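Local coordinates for protein transcription factor IWS1 (Saccharomyces cerevisiae, PDB 3NFQ) that helps regulate transcription by RNA polymerase II, binding the polymerase complex and chromatin and interacting with the factor SPT6, at residues I83-L88 with I126-S131. Residues are numbered along the deposited sequence; the frame is centred on the assembly and turned at random.
Sequences IWLEPL and IFYTKS
The phenol OH of Tyr128 donates a short hydrogen bond, 2.6 Å, to the backbone O of Leu85, the last residue of helix 77-85. The donor lies in the carbonyl plane at a C=O...OH angle of 127°, on a lone pair, and the oxygen in turn sits in the plane of the phenol ring, at its edge. Tyrosine suits this place because its ring can be buried while its hydroxyl reaches across to a main-chain carbonyl at a helix end, where the chain leaves helical geometry at Glu86. Tyr128 and Leu85 are both buried, so the bond satisfies a hydroxyl and a carbonyl there. The outer end of Tyr128 reaches this carbonyl although its CB bond does not point at it. Leu85 packs alongside the hydroxyl: its CB lies 4.1 Å from Tyr128 CE1 and its CD2 3.7 Å from Tyr128 OH, the two side chains crossing at about a right angle.

Two residues further on, Pro87 sets the CB-CG edge of its ring over one face of Phe127. Pro87 CG stands 3.5 Å above the plane of the Phe127 ring, over its centre and 12° off the ring normal, a CH-pi contact, while Pro87 CB approaches Phe127 CZ at 3.7 Å. The phenyl gets there because CG of Phe127 is anti to the backbone N (chi1 170°). Proline fits an extended exit from a helix and offers ring C-H groups, led by CG, to the pi face.

Both segments fall within the TFIIS N-terminal family region of this central domain. The Tyr128–Leu85 bond and the Pro87–Phe127 contact join helix 121-130 to the end of helix 77-85 within an all-helical bundle. Around Tyr128, Phe103 of helix 96-107 meets the ring edge-to-face, Leu93 touches both aromatics, and Ala142 of helix 136-149 also packs on it.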
loop_
_atom_site.group_PDB
_atom_site.type_symbol
_atom_site.label_atom_id
_atom_site.label_comp_id
_atom_site.label_asym_id
_atom_site.label_seq_id
_atom_site.Cartn_x
_atom_site.Cartn_y
_atom_site.Cartn_z
ATOM N N ILE A 83 4.121 0.611 2.705
ATOM C CA ILE A 83 4.671 -0.433 3.621
ATOM C C ILE A 83 4.071 -1.829 3.330
ATOM O O ILE A 83 4.764 -2.854 3.380
ATOM C CB ILE A 83 4.389 -0.037 5.092
ATOM C CG1 ILE A 83 5.364 1.073 5.478
ATOM C CG2 ILE A 83 4.662 -1.211 6.075
ATOM C CD1 ILE A 83 4.891 1.839 6.754
ATOM N N TRP A 84 2.766 -1.882 3.045
ATOM C CA TRP A 84 2.192 -3.159 2.611
ATOM C C TRP A 84 2.806 -3.730 1.331
ATOM O O TRP A 84 2.990 -4.933 1.228
ATOM C CB TRP A 84 0.661 -3.062 2.474
ATOM C CG TRP A 84 -0.034 -3.023 3.770
ATOM C CD1 TRP A 84 0.465 -2.605 4.970
ATOM C CD2 TRP A 84 -1.386 -3.386 3.999
ATOM N NE1 TRP A 84 -0.513 -2.659 5.931
ATOM C CE2 TRP A 84 -1.651 -3.163 5.367
ATOM C CE3 TRP A 84 -2.399 -3.903 3.188
ATOM C CZ2 TRP A 84 -2.856 -3.433 5.937
ATOM C CZ3 TRP A 84 -3.644 -4.154 3.760
ATOM C CH2 TRP A 84 -3.867 -3.926 5.112
ATOM N N LEU A 85 3.179 -2.877 0.371
ATOM C CA LEU A 85 3.628 -3.354 -0.948
ATOM C C LEU A 85 5.116 -3.653 -0.951
ATOM O O LEU A 85 5.592 -4.437 -1.769
ATOM C CB LEU A 85 3.346 -2.241 -1.977
ATOM C CG LEU A 85 1.845 -2.126 -2.379
ATOM C CD1 LEU A 85 1.610 -0.894 -3.249
ATOM C CD2 LEU A 85 1.405 -3.408 -3.071
ATOM N N GLU A 86 5.856 -2.988 -0.079
ATOM C CA GLU A 86 7.313 -3.033 -0.229
ATOM C C GLU A 86 7.894 -4.412 -0.006
ATOM O O GLU A 86 7.396 -5.206 0.822
ATOM C CB GLU A 86 7.996 -1.981 0.687
ATOM C CG GLU A 86 8.199 -2.384 2.089
ATOM C CD GLU A 86 8.560 -1.200 3.024
ATOM O OE1 GLU A 86 8.966 -0.147 2.527
ATOM O OE2 GLU A 86 8.438 -1.345 4.262
ATOM N N PRO A 87 8.971 -4.722 -0.746
ATOM C CA PRO A 87 9.597 -6.014 -0.606
ATOM C C PRO A 87 10.321 -6.107 0.703
ATOM O O PRO A 87 10.818 -5.097 1.231
ATOM C CB PRO A 87 10.616 -6.075 -1.770
ATOM C CG PRO A 87 10.809 -4.699 -2.173
ATOM C CD PRO A 87 9.563 -3.918 -1.833
ATOM N N LEU A 88 10.445 -7.331 1.189
ATOM C CA LEU A 88 11.241 -7.567 2.379
ATOM C C LEU A 88 12.675 -7.614 1.867
ATOM O O LEU A 88 12.899 -7.657 0.661
ATOM C CB LEU A 88 10.904 -8.919 2.993
ATOM C CG LEU A 88 9.426 -9.096 3.461
ATOM C CD1 LEU A 88 9.339 -10.454 4.105
ATOM C CD2 LEU A 88 9.108 -8.079 4.455
ATOM N N ILE A 126 8.345 1.681 -8.645
ATOM C CA ILE A 126 9.415 1.418 -9.609
ATOM C C ILE A 126 9.939 -0.027 -9.465
ATOM O O ILE A 126 10.127 -0.736 -10.457
ATOM C CB ILE A 126 10.561 2.474 -9.490
ATOM C CG1 ILE A 126 10.055 3.835 -10.001
ATOM C CG2 ILE A 126 11.823 2.007 -10.295
ATOM C CD1 ILE A 126 10.899 5.042 -9.663
ATOM N N PHE A 127 10.170 -0.479 -8.229
ATOM C CA PHE A 127 10.623 -1.826 -7.979
ATOM C C PHE A 127 9.649 -2.865 -8.610
ATOM O O PHE A 127 10.057 -3.888 -9.189
ATOM C CB PHE A 127 10.728 -2.060 -6.443
ATOM C CG PHE A 127 10.956 -3.503 -6.067
ATOM C CD1 PHE A 127 12.239 -4.045 -5.952
ATOM C CD2 PHE A 127 9.883 -4.347 -5.858
ATOM C CE1 PHE A 127 12.437 -5.417 -5.637
ATOM C CE2 PHE A 127 10.092 -5.689 -5.531
ATOM C CZ PHE A 127 11.324 -6.222 -5.420
ATOM N N TYR A 128 8.358 -2.576 -8.539
ATOM C CA TYR A 128 7.359 -3.510 -9.136
ATOM C C TYR A 128 7.519 -3.601 -10.687
ATOM O O TYR A 128 7.228 -4.643 -11.292
ATOM C CB TYR A 128 5.955 -3.061 -8.774
ATOM C CG TYR A 128 5.498 -3.744 -7.488
ATOM C CD1 TYR A 128 5.966 -3.292 -6.258
ATOM C CD2 TYR A 128 4.613 -4.838 -7.501
ATOM C CE1 TYR A 128 5.561 -3.913 -5.037
ATOM C CE2 TYR A 128 4.188 -5.456 -6.275
ATOM C CZ TYR A 128 4.688 -4.970 -5.043
ATOM O OH TYR A 128 4.360 -5.519 -3.816
ATOM N N THR A 129 8.005 -2.514 -11.300
ATOM C CA THR A 129 8.205 -2.504 -12.779
ATOM C C THR A 129 9.349 -3.398 -13.238
ATOM O O THR A 129 9.362 -3.852 -14.415
ATOM C CB THR A 129 8.412 -1.103 -13.354
ATOM O OG1 THR A 129 9.727 -0.614 -13.000
ATOM C CG2 THR A 129 7.341 -0.140 -12.885
ATOM N N LYS A 130 10.261 -3.683 -12.304
ATOM C CA LYS A 130 11.527 -4.429 -12.534
ATOM C C LYS A 130 11.642 -5.839 -11.945
ATOM O O LYS A 130 12.313 -6.705 -12.533
ATOM C CB LYS A 130 12.699 -3.633 -11.943
ATOM C CG LYS A 130 13.056 -2.330 -12.663
ATOM C CD LYS A 130 14.089 -1.663 -11.758
ATOM C CE LYS A 130 14.391 -0.199 -12.082
ATOM N NZ LYS A 130 15.275 0.348 -10.974
ATOM N N SER A 131 11.020 -6.099 -10.785
ATOM C CA SER A 131 11.237 -7.359 -10.086
ATOM C C SER A 131 10.736 -8.517 -10.904
ATOM O O SER A 131 9.597 -8.498 -11.411
ATOM C CB SER A 131 10.574 -7.361 -8.700
ATOM O OG SER A 131 10.265 -8.691 -8.262
#